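Local coordinates for putative glucoamylase (Bacteroides fragilis NCTC 9343, PDB 3EU8), which is probably a secreted glucoamylase-like glycoside hydrolase, although its function has not been established, at residues 41-46 with 111-116; 48-53 with 367-372; 72-77 with 90-95; 317-322 with 375-380. All coordinates share one frame; numbering follows the deposited sequence.

Membership of the six-hairpin clan is consistent with an (alpha/alpha)6 toroid. Contact 3 joins two successive helices, and the other three contacts tie loops and short strands together. Contacts 1 and 3 touch, Gly42 O lying 3.5 Å from Ile95 CG1, and both meet one ethanediol molecule. The first segment of contact 2 begins two residues after that of contact 1 ends, and their centres are about 18 Å apart. Contacts 2 and 4 are joined by His49 NE2 and Tyr317 OH, 2.6 Å apart and probably hydrogen-bonded. Contacts 3 and 4 lie farthest apart, their centres about 32 Å from each other. Other ethanediol molecules lie near Glu46, Met50 and Tyr317, but no active site is defined here.

Contact 1 of 4, residues 41-46 with 111-116; sequences SGLARE and HWWNGE. With EDO (1,2-ethanediol), chain B.
Residues 41-46 run roughly antiparallel to 111-116 and diverge, from 5.2 Å between the CA atoms of Ser41 and Gly115 to 8.0 Å between those of Glu46 and Trp112. At the wide end a hydrogen bond spans the gap. Trp112 NE1 donates to Glu46 OE1 at 3.0 Å, almost straight at 174°. The oxygen lies in the indole plane, but the N-H meets it from well above the carboxylate plane, and the carboxylate and indole planes are 86° apart. A bend in the Glu46 chain at chi2 (63°) turns the carboxylate to this edge. A water also donates to Glu46 OE1 at 2.6 Å and is hydrogen-bonded to His111 NE2, so two donors grip the buried oxygen. The His111 ring lies over the Trp112 face, with His111 CG 3.5 Å above the indole plane. Farther along, Leu43 CD2 comes obliquely onto Trp113 CZ3 at 3.5 Å. At the narrow end Ser41 CB rests 3.7 Å from Gly115 O. Ser41 OG closes an ST turn by accepting from Leu43 N, and is also bonded to Glu38. Trp113 NE1 bonds to Asp103 O, while its ring meets Phe98 of helix 85-101 edge-to-face. Strand 112-114 pairs with strand 61-63, whose Val62 touches both Ser41 and Leu43.

Contact 2 of 4, residues 48-53 with 367-372; sequences YHMDGE and FGPYGF. With EDO (1,2-ethanediol), chain C.
Tyr48 starts the contact by bringing its ring beside that of Tyr370, with Tyr48 CE2 and Tyr370 CE2 3.8 Å apart. The Tyr370 atom lies in the plane of the Tyr48 ring, at its edge. Having CG anti to the backbone N (chi1 -159°) swings the Tyr48 ring out to this position. One water joins the two phenols, 2.8 Å from Tyr48 OH and 2.7 Å from Tyr370 OH. His49 turns elsewhere. Its ND1 donates to Glu53 O at 2.7 Å, nearly straight at 177°, and its NE2 bonds to Tyr317 OH. The type I turn from His49 to Gly52 carries Met50 at its second position, with its CB directed at 367-372. This selenomethionine bends at chi2 and chi3 and meets Pro369 tip to tip. The approach is tight, with Met50 CE 3.5 Å from Pro369 CG. Its SE lies at the edge of the Tyr370 ring, 4.4 Å from Tyr370 CE2. Asp51 OD2 accepts from Glu53 N in an Asx turn and forms a salt bridge with Arg386. Across the contact, Pro369 and Tyr370 occupy the type I turn of the beta hairpin formed by strands 367-368 and 371-372. Direct contact between the segments is therefore apolar and lies at the surface, while the polar ends of the two tyrosines are linked through a shared water.

Contact 3 of 4, residues 72-77 with 90-95; sequences MAILAG and RRMEKI. With EDO (1,2-ethanediol), chain B.
Arg91 and Met92 reach across to Ile74 and Leu75 in an alpha-alpha hairpin, where helix 64-79 is followed by helix 85-101. The short segments run antiparallel at 165°. Their axes are 11.6 Å apart, a wide spacing, bridged largely by the long side chains of Arg91 and Met92. From CB, which points to the other helix, the Arg91 chain sets CG anti to the backbone N (chi1 175°). It then bends at chi2 and chi3. Arg91 CD passes 3.8 Å from O1 of an ethanediol, probably taken from the crystallisation liquor. At the tip Arg91 NH1 donates to ethanediol O1 at 2.7 Å, in a bent bond of 139°, and stands 3.9 Å from Ile74 CD1. NH1 also bonds to Phe33 O and NH2 to Trp34 O, and the guanidinium makes a cation-pi contact with Trp34. The bonds to Phe33 O and Trp34 O hold the charged end beside the apolar seam. The selenomethionine Met92 fills that seam. A bend at chi2 brings Met92 CE to 4.0 Å from both Ile74 CG2 and Leu75 CD2, on neighbouring residues of helix 64-79. Ile74 CD1 then comes within 3.5 Å of ethanediol O1.

Contact 4 of 4, residues 317-322 with 375-380; sequences YSVDGY and AFSETA. With EDO (1,2-ethanediol), chain X.
Ser377 OG accepts from Ala380 N at 3.0 Å with an angle of 158°, forming an ST motif, and is also hydrogen-bonded to Gly334 O. Two bonds thus hold the hydroxyl, while the CB of the same residue faces Val319. Val319 CG2 sits between two partners, 3.8 Å from Ser377 CB and 3.8 Å from Ala380 CB. This methyl is beside the backbone N of Val319 and anti to the carbonyl carbon, which turns it to the folded-back loop of 377-380. The valine owes its position to a beta hairpin. Strands 317-318 and 321-324 are joined by a type I turn from Ser318 to Gly321. Ser318 N donates to Gly321 O at 2.9 Å, and Gly321 N returns the bond to Ser318 O at 2.9 Å. At the base of the hairpin the backbones come closer, with the CA atoms of Tyr317 and Ala375 6.2 Å apart. There Tyr317 O packs closely on the Ala375 methyl, 3.2 Å from Ala375 CB. The Tyr317 ring leads away, toward His49 of contact 2, while its backbone N is held by Asp374 OD2. At the outer end O2 of an ethanediol donates to Ala380 O at 2.9 Å.

Contact 1 of 4, residues 41-46 with 111-116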
loop_
_atom_site.group_PDB
_atom_site.type_symbol
_atom_site.label_atom_id
_atom_site.label_comp_id
_atom_site.label_asym_id
_atom_site.label_seq_id
_atom_site.Cartn_x
_atom_site.Cartn_y
_atom_site.Cartn_z
ATOM N N SER A 41 9.457 -15.206 11.011
ATOM C CA SER A 41 9.038 -15.183 9.621
ATOM C C SER A 41 9.885 -14.253 8.750
ATOM O O SER A 41 10.054 -14.545 7.583
ATOM C CB SER A 41 7.548 -14.774 9.531
ATOM O OG SER A 41 7.374 -13.432 9.985
ATOM N N GLY A 42 10.426 -13.168 9.325
ATOM C CA GLY A 42 11.045 -12.138 8.573
ATOM C C GLY A 42 10.078 -11.154 7.952
ATOM O O GLY A 42 10.505 -10.272 7.233
ATOM N N LEU A 43 8.760 -11.300 8.208
ATOM C CA LEU A 43 7.760 -10.464 7.526
ATOM C C LEU A 43 7.426 -9.231 8.317
ATOM O O LEU A 43 7.842 -9.100 9.467
ATOM C CB LEU A 43 6.470 -11.248 7.250
ATOM C CG LEU A 43 6.361 -11.992 5.914
ATOM C CD1 LEU A 43 7.418 -13.024 5.781
ATOM C CD2 LEU A 43 4.928 -12.588 5.772
ATOM N N ALA A 44 6.652 -8.342 7.699
ATOM C CA ALA A 44 6.235 -7.078 8.336
ATOM C C ALA A 44 5.187 -7.325 9.421
ATOM O O ALA A 44 4.156 -7.955 9.180
ATOM C CB ALA A 44 5.656 -6.089 7.302
ATOM N N ARG A 45 5.446 -6.769 10.606
ATOM C CA ARG A 45 4.480 -6.800 11.691
ATOM C C ARG A 45 3.288 -5.903 11.348
ATOM O O ARG A 45 3.452 -4.792 10.868
ATOM C CB ARG A 45 5.126 -6.308 12.999
ATOM C CG ARG A 45 6.350 -7.107 13.516
ATOM C CD ARG A 45 6.888 -6.406 14.734
ATOM N NE ARG A 45 8.145 -6.919 15.297
ATOM C CZ ARG A 45 8.229 -7.916 16.173
ATOM N NH1 ARG A 45 7.141 -8.555 16.566
ATOM N NH2 ARG A 45 9.399 -8.277 16.673
ATOM N N GLU A 46 2.082 -6.390 11.603
ATOM C CA GLU A 46 0.864 -5.613 11.358
ATOM C C GLU A 46 0.980 -4.291 12.135
ATOM O O GLU A 46 0.683 -3.241 11.608
ATOM C CB GLU A 46 -0.348 -6.416 11.834
ATOM C CG GLU A 46 -1.646 -5.661 12.048
ATOM C CD GLU A 46 -2.187 -5.058 10.788
ATOM O OE1 GLU A 46 -1.722 -5.428 9.694
ATOM O OE2 GLU A 46 -3.076 -4.209 10.881
ATOM N N HIS A 111 -4.928 -12.537 5.036
ATOM C CA HIS A 111 -4.529 -11.202 5.490
ATOM C C HIS A 111 -3.410 -11.293 6.536
ATOM O O HIS A 111 -2.349 -10.658 6.379
ATOM C CB HIS A 111 -5.743 -10.454 6.026
ATOM C CG HIS A 111 -5.508 -8.994 6.294
ATOM N ND1 HIS A 111 -6.549 -8.108 6.471
ATOM C CD2 HIS A 111 -4.368 -8.252 6.355
ATOM C CE1 HIS A 111 -6.064 -6.894 6.671
ATOM N NE2 HIS A 111 -4.743 -6.951 6.609
ATOM N N TRP A 112 -3.609 -12.129 7.552
ATOM C CA TRP A 112 -2.659 -12.265 8.655
ATOM C C TRP A 112 -2.259 -13.690 8.928
ATOM O O TRP A 112 -3.053 -14.628 8.721
ATOM C CB TRP A 112 -3.259 -11.689 9.961
ATOM C CG TRP A 112 -3.563 -10.206 9.896
ATOM C CD1 TRP A 112 -2.658 -9.204 9.847
ATOM C CD2 TRP A 112 -4.852 -9.579 9.876
ATOM N NE1 TRP A 112 -3.282 -8.004 9.808
ATOM C CE2 TRP A 112 -4.632 -8.190 9.822
ATOM C CE3 TRP A 112 -6.176 -10.052 9.875
ATOM C CZ2 TRP A 112 -5.697 -7.240 9.764
ATOM C CZ3 TRP A 112 -7.251 -9.095 9.796
ATOM C CH2 TRP A 112 -6.997 -7.721 9.756
ATOM N N TRP A 113 -1.023 -13.843 9.387
ATOM C CA TRP A 113 -0.553 -15.056 10.061
ATOM C C TRP A 113 0.064 -14.626 11.394
ATOM O O TRP A 113 0.455 -13.474 11.562
ATOM C CB TRP A 113 0.611 -15.774 9.356
ATOM C CG TRP A 113 0.463 -16.177 7.941
ATOM C CD1 TRP A 113 0.039 -17.376 7.479
ATOM C CD2 TRP A 113 0.834 -15.403 6.790
ATOM N NE1 TRP A 113 0.067 -17.386 6.097
ATOM C CE2 TRP A 113 0.576 -16.195 5.653
ATOM C CE3 TRP A 113 1.327 -14.102 6.610
ATOM C CZ2 TRP A 113 0.830 -15.742 4.345
ATOM C CZ3 TRP A 113 1.585 -13.650 5.322
ATOM C CH2 TRP A 113 1.327 -14.473 4.199
ATOM N N ASN A 114 0.128 -15.579 12.310
ATOM C CA ASN A 114 1.050 -15.530 13.405
ATOM C C ASN A 114 2.420 -15.887 12.839
ATOM O O ASN A 114 2.619 -16.964 12.284
ATOM C CB ASN A 114 0.618 -16.498 14.507
ATOM C CG ASN A 114 1.471 -16.373 15.755
ATOM O OD1 ASN A 114 2.647 -16.015 15.691
ATOM N ND2 ASN A 114 0.889 -16.705 16.894
ATOM N N GLY A 115 3.336 -14.926 12.917
ATOM C CA GLY A 115 4.678 -15.086 12.364
ATOM C C GLY A 115 5.440 -16.240 12.972
ATOM O O GLY A 115 6.284 -16.830 12.311
ATOM N N GLU A 116 5.117 -16.565 14.228
ATOM C CA GLU A 116 5.798 -17.626 14.989
ATOM C C GLU A 116 5.312 -19.044 14.637
ATOM O O GLU A 116 6.009 -20.017 14.945
ATOM C CB GLU A 116 5.655 -17.410 16.506
ATOM C CG GLU A 116 6.246 -16.104 17.017
ATOM C CD GLU A 116 5.935 -15.815 18.483
ATOM O OE1 GLU A 116 5.295 -16.645 19.178
ATOM O OE2 GLU A 116 6.390 -14.759 18.965
HETATM C C1 EDO B . 9.884 -7.335 6.085
HETATM O O1 EDO B . 11.024 -8.209 6.122
HETATM C C2 EDO B . 9.132 -7.654 4.798
HETATM O O2 EDO B . 8.026 -6.775 4.605
HETATM O O HOH W 1 -2.552 -5.139 7.238
#

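Contact 2 of 4, residues 48-53 with 367-372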
loop_
_atom_site.group_PDB
_atom_site.type_symbol
_atom_site.label_atom_id
_atom_site.label_comp_id
_atom_site.label_asym_id
_atom_site.label_seq_id
_atom_site.Cartn_x
_atom_site.Cartn_y
_atom_site.Cartn_z
ATOM N N TYR A 48 3.250 -2.228 15.661
ATOM C CA TYR A 48 4.392 -2.180 16.551
ATOM C C TYR A 48 4.301 -0.930 17.442
ATOM O O TYR A 48 4.303 0.200 16.954
ATOM C CB TYR A 48 5.646 -2.154 15.724
ATOM C CG TYR A 48 6.929 -2.588 16.396
ATOM C CD1 TYR A 48 7.033 -3.827 17.008
ATOM C CD2 TYR A 48 8.073 -1.784 16.352
ATOM C CE1 TYR A 48 8.227 -4.235 17.594
ATOM C CE2 TYR A 48 9.275 -2.196 16.931
ATOM C CZ TYR A 48 9.344 -3.425 17.540
ATOM O OH TYR A 48 10.519 -3.860 18.132
ATOM N N HIS A 49 4.216 -1.168 18.757
ATOM C CA HIS A 49 3.891 -0.138 19.753
ATOM C C HIS A 49 5.059 0.125 20.674
ATOM O O HIS A 49 5.475 -0.766 21.444
ATOM C CB HIS A 49 2.633 -0.527 20.569
ATOM C CG HIS A 49 1.385 -0.737 19.750
ATOM N ND1 HIS A 49 0.212 -1.212 20.304
ATOM C CD2 HIS A 49 1.113 -0.540 18.429
ATOM C CE1 HIS A 49 -0.723 -1.288 19.369
ATOM N NE2 HIS A 49 -0.208 -0.874 18.224
HETATM N N MSE A 50 5.635 1.339 20.592
HETATM C CA MSE A 50 6.821 1.662 21.414
HETATM C C MSE A 50 6.485 1.624 22.912
HETATM O O MSE A 50 7.357 1.412 23.748
HETATM C CB MSE A 50 7.399 3.040 21.079
HETATM C CG MSE A 50 7.848 3.237 19.629
HETATM SE SE MSE A 50 9.002 1.874 18.940
HETATM C CE MSE A 50 10.524 2.451 19.698
ATOM N N ASP A 51 5.219 1.825 23.238
ATOM C CA ASP A 51 4.737 1.717 24.625
ATOM C C ASP A 51 4.514 0.289 25.153
ATOM O O ASP A 51 4.269 0.131 26.332
ATOM C CB ASP A 51 3.436 2.495 24.748
ATOM C CG ASP A 51 2.418 2.092 23.701
ATOM O OD1 ASP A 51 2.486 2.624 22.560
ATOM O OD2 ASP A 51 1.549 1.238 24.020
ATOM N N GLY A 52 4.512 -0.717 24.278
ATOM C CA GLY A 52 4.436 -2.104 24.646
ATOM C C GLY A 52 3.071 -2.670 24.947
ATOM O O GLY A 52 2.936 -3.861 25.212
ATOM N N GLU A 53 2.055 -1.832 24.885
ATOM C CA GLU A 53 0.678 -2.235 25.172
ATOM C C GLU A 53 -0.063 -2.581 23.894
ATOM O O GLU A 53 -0.089 -1.800 22.955
ATOM C CB GLU A 53 -0.044 -1.112 25.927
ATOM C CG GLU A 53 -1.419 -1.441 26.489
ATOM C CD GLU A 53 -1.965 -0.281 27.346
ATOM O OE1 GLU A 53 -1.526 0.903 27.165
ATOM O OE2 GLU A 53 -2.838 -0.560 28.206
ATOM N N PHE A 367 7.891 11.997 15.104
ATOM C CA PHE A 367 8.935 11.366 14.335
ATOM C C PHE A 367 9.776 10.495 15.238
ATOM O O PHE A 367 10.622 10.978 15.981
ATOM C CB PHE A 367 9.778 12.426 13.610
ATOM C CG PHE A 367 10.701 11.863 12.572
ATOM C CD1 PHE A 367 10.191 11.295 11.416
ATOM C CD2 PHE A 367 12.095 11.910 12.750
ATOM C CE1 PHE A 367 11.044 10.764 10.454
ATOM C CE2 PHE A 367 12.951 11.390 11.808
ATOM C CZ PHE A 367 12.426 10.812 10.649
ATOM N N GLY A 368 9.511 9.190 15.183
ATOM C CA GLY A 368 10.154 8.243 16.045
ATOM C C GLY A 368 11.298 7.502 15.396
ATOM O O GLY A 368 11.752 7.872 14.328
ATOM N N PRO A 369 11.790 6.463 16.079
ATOM C CA PRO A 369 12.956 5.702 15.631
ATOM C C PRO A 369 12.787 4.981 14.310
ATOM O O PRO A 369 13.764 4.801 13.621
ATOM C CB PRO A 369 13.210 4.704 16.774
ATOM C CG PRO A 369 12.066 4.785 17.664
ATOM C CD PRO A 369 11.309 6.025 17.403
ATOM N N TYR A 370 11.561 4.585 13.960
ATOM C CA TYR A 370 11.283 3.955 12.677
ATOM C C TYR A 370 10.419 4.838 11.800
ATOM O O TYR A 370 9.637 4.347 10.996
ATOM C CB TYR A 370 10.651 2.575 12.874
ATOM C CG TYR A 370 11.475 1.678 13.772
ATOM C CD1 TYR A 370 12.721 1.234 13.362
ATOM C CD2 TYR A 370 11.017 1.275 15.031
ATOM C CE1 TYR A 370 13.501 0.424 14.170
ATOM C CE2 TYR A 370 11.790 0.465 15.844
ATOM C CZ TYR A 370 13.035 0.033 15.402
ATOM O OH TYR A 370 13.866 -0.774 16.181
ATOM N N GLY A 371 10.579 6.142 11.957
ATOM C CA GLY A 371 9.930 7.115 11.103
ATOM C C GLY A 371 8.711 7.711 11.774
ATOM O O GLY A 371 8.561 7.645 12.981
ATOM N N PHE A 372 7.836 8.310 10.983
ATOM C CA PHE A 372 6.666 8.968 11.531
ATOM C C PHE A 372 5.738 7.945 12.136
ATOM O O PHE A 372 5.522 6.893 11.557
ATOM C CB PHE A 372 5.913 9.720 10.461
ATOM C CG PHE A 372 6.656 10.856 9.920
ATOM C CD1 PHE A 372 6.735 12.037 10.653
ATOM C CD2 PHE A 372 7.306 10.756 8.699
ATOM C CE1 PHE A 372 7.425 13.082 10.178
ATOM C CE2 PHE A 372 8.020 11.825 8.208
ATOM C CZ PHE A 372 8.078 12.987 8.948
HETATM C C1 EDO C . 14.051 10.938 15.675
HETATM O O1 EDO C . 15.010 11.860 16.226
HETATM C C2 EDO C . 14.091 9.599 16.406
HETATM O O2 EDO C . 13.174 9.578 17.507
HETATM O O HOH W 2 12.657 -2.116 18.178
#

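Contact 3 of 4, residues 72-77 with 90-95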
loop_
_atom_site.group_PDB
_atom_site.type_symbol
_atom_site.label_atom_id
_atom_site.label_comp_id
_atom_site.label_asym_id
_atom_site.label_seq_id
_atom_site.Cartn_x
_atom_site.Cartn_y
_atom_site.Cartn_z
HETATM N N MSE A 72 9.194 -4.140 -0.885
HETATM C CA MSE A 72 9.550 -3.019 -1.766
HETATM C C MSE A 72 10.382 -1.934 -1.069
HETATM O O MSE A 72 11.313 -1.394 -1.676
HETATM C CB MSE A 72 8.308 -2.356 -2.390
HETATM C CG MSE A 72 7.441 -3.267 -3.242
HETATM SE SE MSE A 72 5.738 -2.471 -3.819
HETATM C CE MSE A 72 6.167 -2.410 -5.474
ATOM N N ALA A 73 10.026 -1.582 0.164
ATOM C CA ALA A 73 10.881 -0.668 0.948
ATOM C C ALA A 73 12.269 -1.244 1.101
ATOM O O ALA A 73 13.233 -0.508 1.045
ATOM C CB ALA A 73 10.283 -0.367 2.327
ATOM N N ILE A 74 12.363 -2.562 1.301
ATOM C CA ILE A 74 13.673 -3.234 1.467
ATOM C C ILE A 74 14.467 -3.207 0.156
ATOM O O ILE A 74 15.674 -2.963 0.190
ATOM C CB ILE A 74 13.540 -4.662 2.004
ATOM C CG1 ILE A 74 13.110 -4.607 3.490
ATOM C CG2 ILE A 74 14.876 -5.450 1.872
ATOM C CD1 ILE A 74 12.556 -5.933 4.026
ATOM N N LEU A 75 13.811 -3.449 -0.971
ATOM C CA LEU A 75 14.438 -3.255 -2.313
ATOM C C LEU A 75 15.082 -1.892 -2.467
ATOM O O LEU A 75 16.259 -1.785 -2.898
ATOM C CB LEU A 75 13.424 -3.376 -3.453
ATOM C CG LEU A 75 13.105 -4.764 -3.953
ATOM C CD1 LEU A 75 11.973 -4.736 -4.976
ATOM C CD2 LEU A 75 14.356 -5.466 -4.464
ATOM N N ALA A 76 14.304 -0.851 -2.135
ATOM C CA ALA A 76 14.843 0.528 -2.122
ATOM C C ALA A 76 16.135 0.622 -1.300
ATOM O O ALA A 76 17.094 1.265 -1.727
ATOM C CB ALA A 76 13.823 1.518 -1.586
ATOM N N GLY A 77 16.142 -0.003 -0.124
ATOM C CA GLY A 77 17.297 -0.004 0.770
ATOM C C GLY A 77 18.524 -0.710 0.240
ATOM O O GLY A 77 19.633 -0.211 0.384
ATOM N N ARG A 90 19.680 -12.554 1.857
ATOM C CA ARG A 90 19.369 -13.439 2.983
ATOM C C ARG A 90 18.014 -13.135 3.575
ATOM O O ARG A 90 17.318 -14.052 3.977
ATOM C CB ARG A 90 20.421 -13.336 4.077
ATOM C CG ARG A 90 21.763 -13.967 3.714
ATOM C CD ARG A 90 22.760 -13.980 4.905
ATOM N NE ARG A 90 22.296 -14.887 5.970
ATOM C CZ ARG A 90 21.733 -14.516 7.126
ATOM N NH1 ARG A 90 21.574 -13.231 7.453
ATOM N NH2 ARG A 90 21.337 -15.452 7.983
ATOM N N ARG A 91 17.640 -11.859 3.629
ATOM C CA ARG A 91 16.285 -11.476 4.066
ATOM C C ARG A 91 15.188 -11.955 3.116
ATOM O O ARG A 91 14.145 -12.460 3.543
ATOM C CB ARG A 91 16.171 -9.958 4.279
ATOM C CG ARG A 91 14.740 -9.521 4.622
ATOM C CD ARG A 91 14.243 -10.213 5.927
ATOM N NE ARG A 91 14.944 -9.603 7.036
ATOM C CZ ARG A 91 14.549 -8.483 7.640
ATOM N NH1 ARG A 91 13.406 -7.855 7.319
ATOM N NH2 ARG A 91 15.312 -7.995 8.575
HETATM N N MSE A 92 15.403 -11.752 1.826
HETATM C CA MSE A 92 14.447 -12.179 0.816
HETATM C C MSE A 92 14.235 -13.681 0.859
HETATM O O MSE A 92 13.096 -14.132 0.760
HETATM C CB MSE A 92 14.890 -11.741 -0.607
HETATM C CG MSE A 92 14.909 -10.245 -0.826
HETATM SE SE MSE A 92 13.229 -9.335 -0.367
HETATM C CE MSE A 92 13.586 -7.636 -1.211
ATOM N N GLU A 93 15.328 -14.430 1.026
ATOM C CA GLU A 93 15.302 -15.898 1.205
ATOM C C GLU A 93 14.476 -16.316 2.420
ATOM O O GLU A 93 13.681 -17.252 2.339
ATOM C CB GLU A 93 16.741 -16.488 1.317
ATOM C CG GLU A 93 17.525 -16.427 0.006
ATOM C CD GLU A 93 19.012 -16.742 0.136
ATOM O OE1 GLU A 93 19.572 -16.714 1.248
ATOM O OE2 GLU A 93 19.625 -17.020 -0.907
ATOM N N LYS A 94 14.643 -15.610 3.529
ATOM C CA LYS A 94 13.827 -15.848 4.741
ATOM C C LYS A 94 12.355 -15.633 4.509
ATOM O O LYS A 94 11.563 -16.447 4.922
ATOM C CB LYS A 94 14.228 -14.917 5.879
ATOM C CG LYS A 94 13.640 -15.300 7.241
ATOM C CD LYS A 94 14.241 -14.416 8.314
ATOM C CE LYS A 94 14.058 -14.929 9.689
ATOM N NZ LYS A 94 14.327 -13.797 10.633
ATOM N N ILE A 95 12.003 -14.496 3.899
ATOM C CA ILE A 95 10.615 -14.119 3.603
ATOM C C ILE A 95 9.968 -15.128 2.649
ATOM O O ILE A 95 8.898 -15.659 2.924
ATOM C CB ILE A 95 10.542 -12.707 3.005
ATOM C CG1 ILE A 95 10.796 -11.647 4.067
ATOM C CG2 ILE A 95 9.173 -12.419 2.368
ATOM C CD1 ILE A 95 11.297 -10.292 3.511
HETATM C C1 EDO B . 9.884 -7.335 6.085
HETATM O O1 EDO B . 11.024 -8.209 6.122
HETATM C C2 EDO B . 9.132 -7.654 4.798
HETATM O O2 EDO B . 8.026 -6.775 4.605
#

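Contact 4 of 4, residues 317-322 with 375-380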
loop_
_atom_site.group_PDB
_atom_site.type_symbol
_atom_site.label_atom_id
_atom_site.label_comp_id
_atom_site.label_asym_id
_atom_site.label_seq_id
_atom_site.Cartn_x
_atom_site.Cartn_y
_atom_site.Cartn_z
ATOM N N TYR A 317 -4.944 4.309 12.869
ATOM C CA TYR A 317 -5.311 4.440 14.258
ATOM C C TYR A 317 -5.908 5.817 14.474
ATOM O O TYR A 317 -5.513 6.817 13.830
ATOM C CB TYR A 317 -4.087 4.313 15.153
ATOM C CG TYR A 317 -3.583 2.933 15.453
ATOM C CD1 TYR A 317 -4.454 1.890 15.772
ATOM C CD2 TYR A 317 -2.203 2.683 15.490
ATOM C CE1 TYR A 317 -3.973 0.620 16.088
ATOM C CE2 TYR A 317 -1.708 1.418 15.812
ATOM C CZ TYR A 317 -2.603 0.401 16.116
ATOM O OH TYR A 317 -2.114 -0.826 16.450
ATOM N N SER A 318 -6.822 5.874 15.422
ATOM C CA SER A 318 -7.577 7.076 15.712
ATOM C C SER A 318 -7.704 7.237 17.223
ATOM O O SER A 318 -7.468 6.290 17.964
ATOM C CB SER A 318 -8.942 7.004 15.059
ATOM O OG SER A 318 -9.566 8.275 15.117
ATOM N N VAL A 319 -8.061 8.423 17.674
ATOM C CA VAL A 319 -8.160 8.662 19.123
ATOM C C VAL A 319 -8.996 7.568 19.801
ATOM O O VAL A 319 -8.579 7.031 20.819
ATOM C CB VAL A 319 -8.710 10.072 19.461
ATOM C CG1 VAL A 319 -8.929 10.238 20.978
ATOM C CG2 VAL A 319 -7.755 11.137 18.920
ATOM N N ASP A 320 -10.120 7.189 19.201
ATOM C CA ASP A 320 -11.029 6.213 19.798
ATOM C C ASP A 320 -10.816 4.771 19.332
ATOM O O ASP A 320 -11.672 3.922 19.591
ATOM C CB ASP A 320 -12.479 6.651 19.558
ATOM C CG ASP A 320 -12.854 7.959 20.327
ATOM O OD1 ASP A 320 -12.313 8.205 21.428
ATOM O OD2 ASP A 320 -13.698 8.735 19.820
ATOM N N GLY A 321 -9.670 4.482 18.705
ATOM C CA GLY A 321 -9.347 3.134 18.211
ATOM C C GLY A 321 -8.666 3.146 16.848
ATOM O O GLY A 321 -7.481 3.419 16.750
ATOM N N TYR A 322 -9.438 2.829 15.812
ATOM C CA TYR A 322 -8.993 2.768 14.418
ATOM C C TYR A 322 -10.172 3.243 13.568
ATOM O O TYR A 322 -11.280 2.778 13.793
ATOM C CB TYR A 322 -8.602 1.317 14.009
ATOM C CG TYR A 322 -8.082 1.208 12.591
ATOM C CD1 TYR A 322 -8.966 1.156 11.488
ATOM C CD2 TYR A 322 -6.716 1.249 12.329
ATOM C CE1 TYR A 322 -8.489 1.097 10.196
ATOM C CE2 TYR A 322 -6.237 1.202 11.036
ATOM C CZ TYR A 322 -7.122 1.147 9.975
ATOM O OH TYR A 322 -6.624 1.089 8.691
ATOM N N ALA A 375 -0.406 8.169 13.458
ATOM C CA ALA A 375 -1.445 9.198 13.421
ATOM C C ALA A 375 -1.285 10.054 14.650
ATOM O O ALA A 375 -0.672 9.639 15.625
ATOM C CB ALA A 375 -2.839 8.593 13.397
ATOM N N PHE A 376 -1.845 11.246 14.600
ATOM C CA PHE A 376 -1.911 12.123 15.772
ATOM C C PHE A 376 -3.117 13.060 15.712
ATOM O O PHE A 376 -3.598 13.400 14.623
ATOM C CB PHE A 376 -0.608 12.922 15.934
ATOM C CG PHE A 376 -0.339 13.926 14.806
ATOM C CD1 PHE A 376 0.315 13.541 13.646
ATOM C CD2 PHE A 376 -0.763 15.259 14.913
ATOM C CE1 PHE A 376 0.543 14.449 12.614
ATOM C CE2 PHE A 376 -0.506 16.167 13.889
ATOM C CZ PHE A 376 0.130 15.751 12.744
ATOM N N SER A 377 -3.572 13.496 16.892
ATOM C CA SER A 377 -4.543 14.601 16.999
ATOM C C SER A 377 -4.043 15.711 17.909
ATOM O O SER A 377 -3.980 15.560 19.134
ATOM C CB SER A 377 -5.894 14.102 17.502
ATOM O OG SER A 377 -6.786 15.190 17.693
ATOM N N GLU A 378 -3.705 16.839 17.322
ATOM C CA GLU A 378 -3.304 17.985 18.114
ATOM C C GLU A 378 -4.438 18.422 19.020
ATOM O O GLU A 378 -4.195 18.820 20.153
ATOM C CB GLU A 378 -2.885 19.167 17.233
ATOM C CG GLU A 378 -1.654 18.887 16.445
ATOM C CD GLU A 378 -1.174 20.095 15.704
ATOM O OE1 GLU A 378 -1.221 21.209 16.324
ATOM O OE2 GLU A 378 -0.781 19.908 14.524
ATOM N N THR A 379 -5.671 18.343 18.513
ATOM C CA THR A 379 -6.838 18.759 19.282
ATOM C C THR A 379 -6.991 17.902 20.514
ATOM O O THR A 379 -7.283 18.400 21.578
ATOM C CB THR A 379 -8.148 18.632 18.486
ATOM O OG1 THR A 379 -8.182 19.592 17.425
ATOM C CG2 THR A 379 -9.304 18.864 19.406
ATOM N N ALA A 380 -6.826 16.596 20.367
ATOM C CA ALA A 380 -6.996 15.683 21.484
ATOM C C ALA A 380 -5.709 15.490 22.324
ATOM O O ALA A 380 -5.712 14.711 23.279
ATOM C CB ALA A 380 -7.518 14.355 20.966
HETATM C C1 EDO X . -5.222 10.508 25.194
HETATM O O1 EDO X . -4.242 11.506 24.889
HETATM C C2 EDO X . -6.514 10.793 24.427
HETATM O O2 EDO X . -6.770 12.196 24.356
#